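Local coordinates for protein flap endonuclease 1 (Sulfolobus solfataricus, PDB 2IZO) that cleaves 5'-flap structures in DNA during replication and repair, acting as a magnesium-dependent structure-specific endonuclease and 5'-3' exonuclease, at residues R137-Q145 and L294-I304. Numbering follows the deposited sequence.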
loop_
_atom_site.group_PDB
_atom_site.type_symbol
_atom_site.label_atom_id
_atom_site.label_comp_id
_atom_site.label_asym_id
_atom_site.label_seq_id
_atom_site.Cartn_x
_atom_site.Cartn_y
_atom_site.Cartn_z
ATOM N N ARG A 137 5.550 -25.516 -5.811
ATOM C CA ARG A 137 5.497 -26.002 -4.428
ATOM C C ARG A 137 6.384 -25.142 -3.535
ATOM O O ARG A 137 6.009 -24.805 -2.410
ATOM C CB ARG A 137 5.960 -27.460 -4.321
ATOM C CG ARG A 137 5.033 -28.509 -4.922
ATOM C CD ARG A 137 5.237 -29.859 -4.225
ATOM N NE ARG A 137 5.160 -30.994 -5.148
ATOM C CZ ARG A 137 4.036 -31.597 -5.533
ATOM N NH1 ARG A 137 2.853 -31.183 -5.085
ATOM N NH2 ARG A 137 4.097 -32.622 -6.376
ATOM N N ALA A 138 7.562 -24.796 -4.054
ATOM C CA ALA A 138 8.551 -23.998 -3.330
ATOM C C ALA A 138 8.147 -22.529 -3.228
ATOM O O ALA A 138 8.590 -21.824 -2.324
ATOM C CB ALA A 138 9.917 -24.133 -3.984
ATOM N N MET A 139 7.315 -22.077 -4.161
ATOM C CA MET A 139 6.750 -20.731 -4.119
ATOM C C MET A 139 5.541 -20.688 -3.189
ATOM O O MET A 139 5.166 -19.623 -2.696
ATOM C CB MET A 139 6.335 -20.277 -5.520
ATOM C CG MET A 139 7.488 -19.963 -6.453
ATOM S SD MET A 139 6.911 -19.532 -8.102
ATOM C CE MET A 139 6.533 -17.791 -7.899
ATOM N N GLY A 140 4.933 -21.852 -2.967
ATOM C CA GLY A 140 3.765 -21.979 -2.096
ATOM C C GLY A 140 2.443 -21.955 -2.841
ATOM O O GLY A 140 1.397 -22.268 -2.270
ATOM N N ILE A 141 2.500 -21.589 -4.119
ATOM C CA ILE A 141 1.313 -21.433 -4.962
ATOM C C ILE A 141 0.645 -22.785 -5.268
ATOM O O ILE A 141 1.303 -23.696 -5.776
ATOM C CB ILE A 141 1.671 -20.647 -6.249
ATOM C CG1 ILE A 141 1.885 -19.172 -5.905
ATOM C CG2 ILE A 141 0.584 -20.772 -7.301
ATOM C CD1 ILE A 141 3.107 -18.572 -6.537
ATOM N N PRO A 142 -0.662 -22.911 -4.946
ATOM C CA PRO A 142 -1.455 -24.147 -5.038
ATOM C C PRO A 142 -1.329 -24.919 -6.350
ATOM O O PRO A 142 -1.272 -24.325 -7.426
ATOM C CB PRO A 142 -2.900 -23.664 -4.836
ATOM C CG PRO A 142 -2.844 -22.174 -4.869
ATOM C CD PRO A 142 -1.478 -21.801 -4.430
ATOM N N ILE A 143 -1.301 -26.244 -6.232
ATOM C CA ILE A 143 -1.051 -27.156 -7.349
ATOM C C ILE A 143 -2.102 -28.273 -7.354
ATOM O O ILE A 143 -2.359 -28.898 -6.319
ATOM C CB ILE A 143 0.402 -27.737 -7.274
ATOM C CG1 ILE A 143 0.654 -28.781 -8.373
ATOM C CG2 ILE A 143 0.717 -28.286 -5.860
ATOM C CD1 ILE A 143 2.018 -29.461 -8.294
ATOM N N VAL A 144 -2.717 -28.507 -8.512
ATOM C CA VAL A 144 -3.754 -29.536 -8.643
ATOM C C VAL A 144 -3.455 -30.482 -9.806
ATOM O O VAL A 144 -3.324 -30.045 -10.954
ATOM C CB VAL A 144 -5.177 -28.921 -8.810
ATOM C CG1 VAL A 144 -6.254 -30.009 -8.782
ATOM C CG2 VAL A 144 -5.454 -27.905 -7.725
ATOM N N GLN A 145 -3.357 -31.775 -9.495
ATOM C CA GLN A 145 -3.064 -32.807 -10.491
ATOM C C GLN A 145 -4.335 -33.457 -11.056
ATOM O O GLN A 145 -5.020 -34.215 -10.365
ATOM C CB GLN A 145 -2.129 -33.867 -9.893
ATOM C CG GLN A 145 -1.699 -34.964 -10.865
ATOM C CD GLN A 145 -0.984 -34.424 -12.093
ATOM O OE1 GLN A 145 0.037 -33.743 -11.986
ATOM N NE2 GLN A 145 -1.517 -34.733 -13.267
ATOM N N LEU A 294 -7.080 -25.522 -1.430
ATOM C CA LEU A 294 -6.148 -24.918 -2.386
ATOM C C LEU A 294 -5.681 -23.562 -1.864
ATOM O O LEU A 294 -6.196 -22.524 -2.279
ATOM C CB LEU A 294 -6.815 -24.754 -3.760
ATOM C CG LEU A 294 -7.655 -25.904 -4.332
ATOM C CD1 LEU A 294 -8.502 -25.424 -5.504
ATOM C CD2 LEU A 294 -6.780 -27.069 -4.747
ATOM N N ASP A 295 -4.703 -23.571 -0.963
ATOM C CA ASP A 295 -4.351 -22.361 -0.224
ATOM C C ASP A 295 -2.886 -21.928 -0.378
ATOM O O ASP A 295 -1.990 -22.766 -0.527
ATOM C CB ASP A 295 -4.705 -22.544 1.252
ATOM C CG ASP A 295 -5.655 -21.478 1.758
ATOM O OD1 ASP A 295 -5.494 -20.299 1.375
ATOM O OD2 ASP A 295 -6.569 -21.822 2.539
ATOM N N LEU A 296 -2.660 -20.613 -0.327
ATOM C CA LEU A 296 -1.321 -20.034 -0.468
ATOM C C LEU A 296 -0.442 -20.292 0.756
ATOM O O LEU A 296 -0.784 -19.905 1.876
ATOM C CB LEU A 296 -1.403 -18.527 -0.743
ATOM C CG LEU A 296 -1.788 -18.035 -2.143
ATOM C CD1 LEU A 296 -2.094 -16.542 -2.112
ATOM C CD2 LEU A 296 -0.701 -18.343 -3.174
ATOM N N ASN A 297 0.691 -20.949 0.527
ATOM C CA ASN A 297 1.655 -21.234 1.583
ATOM C C ASN A 297 2.842 -20.270 1.553
ATOM O O ASN A 297 2.924 -19.402 0.682
ATOM C CB ASN A 297 2.127 -22.691 1.492
ATOM C CG ASN A 297 1.043 -23.687 1.883
ATOM O OD1 ASN A 297 -0.152 -23.398 1.794
ATOM N ND2 ASN A 297 1.459 -24.869 2.317
ATOM N N GLU A 298 3.745 -20.422 2.517
ATOM C CA GLU A 298 4.952 -19.601 2.597
ATOM C C GLU A 298 6.036 -20.072 1.627
ATOM O O GLU A 298 6.432 -21.243 1.658
ATOM C CB GLU A 298 5.502 -19.590 4.024
ATOM C CG GLU A 298 5.039 -18.416 4.859
ATOM C CD GLU A 298 5.809 -18.303 6.157
ATOM O OE1 GLU A 298 5.604 -19.156 7.045
ATOM O OE2 GLU A 298 6.618 -17.360 6.290
ATOM N N PRO A 299 6.519 -19.161 0.761
ATOM C CA PRO A 299 7.604 -19.495 -0.163
ATOM C C PRO A 299 8.966 -19.529 0.531
ATOM O O PRO A 299 9.420 -18.505 1.046
ATOM C CB PRO A 299 7.552 -18.361 -1.192
ATOM C CG PRO A 299 6.940 -17.210 -0.476
ATOM C CD PRO A 299 6.052 -17.769 0.599
ATOM N N ASN A 300 9.602 -20.700 0.557
ATOM C CA ASN A 300 10.953 -20.812 1.113
ATOM C C ASN A 300 12.010 -20.769 0.011
ATOM O O ASN A 300 11.814 -21.323 -1.073
ATOM C CB ASN A 300 11.108 -22.060 2.002
ATOM C CG ASN A 300 11.558 -23.296 1.227
ATOM O OD1 ASN A 300 12.642 -23.828 1.470
ATOM N ND2 ASN A 300 10.730 -23.748 0.287
ATOM N N GLY A 301 13.123 -20.101 0.298
ATOM C CA GLY A 301 14.197 -19.919 -0.678
ATOM C C GLY A 301 15.145 -21.098 -0.811
ATOM O O GLY A 301 15.729 -21.307 -1.878
ATOM N N GLU A 302 15.291 -21.870 0.268
ATOM C CA GLU A 302 16.191 -23.031 0.304
ATOM C C GLU A 302 15.820 -24.125 -0.705
ATOM O O GLU A 302 16.615 -25.032 -0.968
ATOM C CB GLU A 302 16.266 -23.604 1.721
ATOM N N ASP A 303 14.614 -24.031 -1.259
ATOM C CA ASP A 303 14.166 -24.928 -2.323
ATOM C C ASP A 303 14.000 -24.201 -3.661
ATOM O O ASP A 303 14.089 -24.823 -4.723
ATOM C CB ASP A 303 12.859 -25.626 -1.927
ATOM C CG ASP A 303 13.080 -26.821 -1.007
ATOM O OD1 ASP A 303 14.128 -26.885 -0.322
ATOM O OD2 ASP A 303 12.191 -27.699 -0.969
ATOM N N ILE A 304 13.759 -22.889 -3.606
ATOM C CA ILE A 304 13.604 -22.067 -4.813
ATOM C C ILE A 304 14.939 -21.878 -5.543
ATOM O O ILE A 304 15.029 -22.084 -6.758
ATOM C CB ILE A 304 12.934 -20.691 -4.498
ATOM C CG1 ILE A 304 11.414 -20.859 -4.371
ATOM C CG2 ILE A 304 13.250 -19.652 -5.582
ATOM C CD1 ILE A 304 10.681 -19.643 -3.818
#
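Gly140 and Asn297 face each other where two chain segments run past each other in opposite directions: the helix-to-strand connection 137-145, in the PIN-like nuclease core of the XPG/RAD2 family, and segment 294-304, which leads into helix 301-310. A nearly straight hydrogen bond runs from Asn297 N to Gly140 O (3.2 Å, 170° at the hydrogen), and a weak one joins Asn300 N to Ala138 O. Gly140, the first residue to leave helical backbone angles, turns the chain with positive phi (96°) and lies against Asn297.

On the helix side, Ala138 CB points into the start of helix 301-310, meeting Ile304 CG1 at 3.6 Å and Asp303 CB at 3.9 Å. The Pro299 ring sets its CB against Met139 O, while its other contacts include Leu326 and Ile330 of helix 316-337. Toward the strand, the CD2 branch of Leu296 touches two neighbours, 3.8 Å from Pro142 CD and 3.9 Å from Ile141 CG1; Leu66 of helix 53-68 touches both Leu296 and Ile141. The contact thus joins the chain leading into the C-terminal helices to strand 143-145, at the border of the sheet. There Val144 and Leu294 cross at about a right angle. With CG2 anti to its carbonyl carbon, Val144 brings that methyl to 3.4 Å from Leu294 CD2.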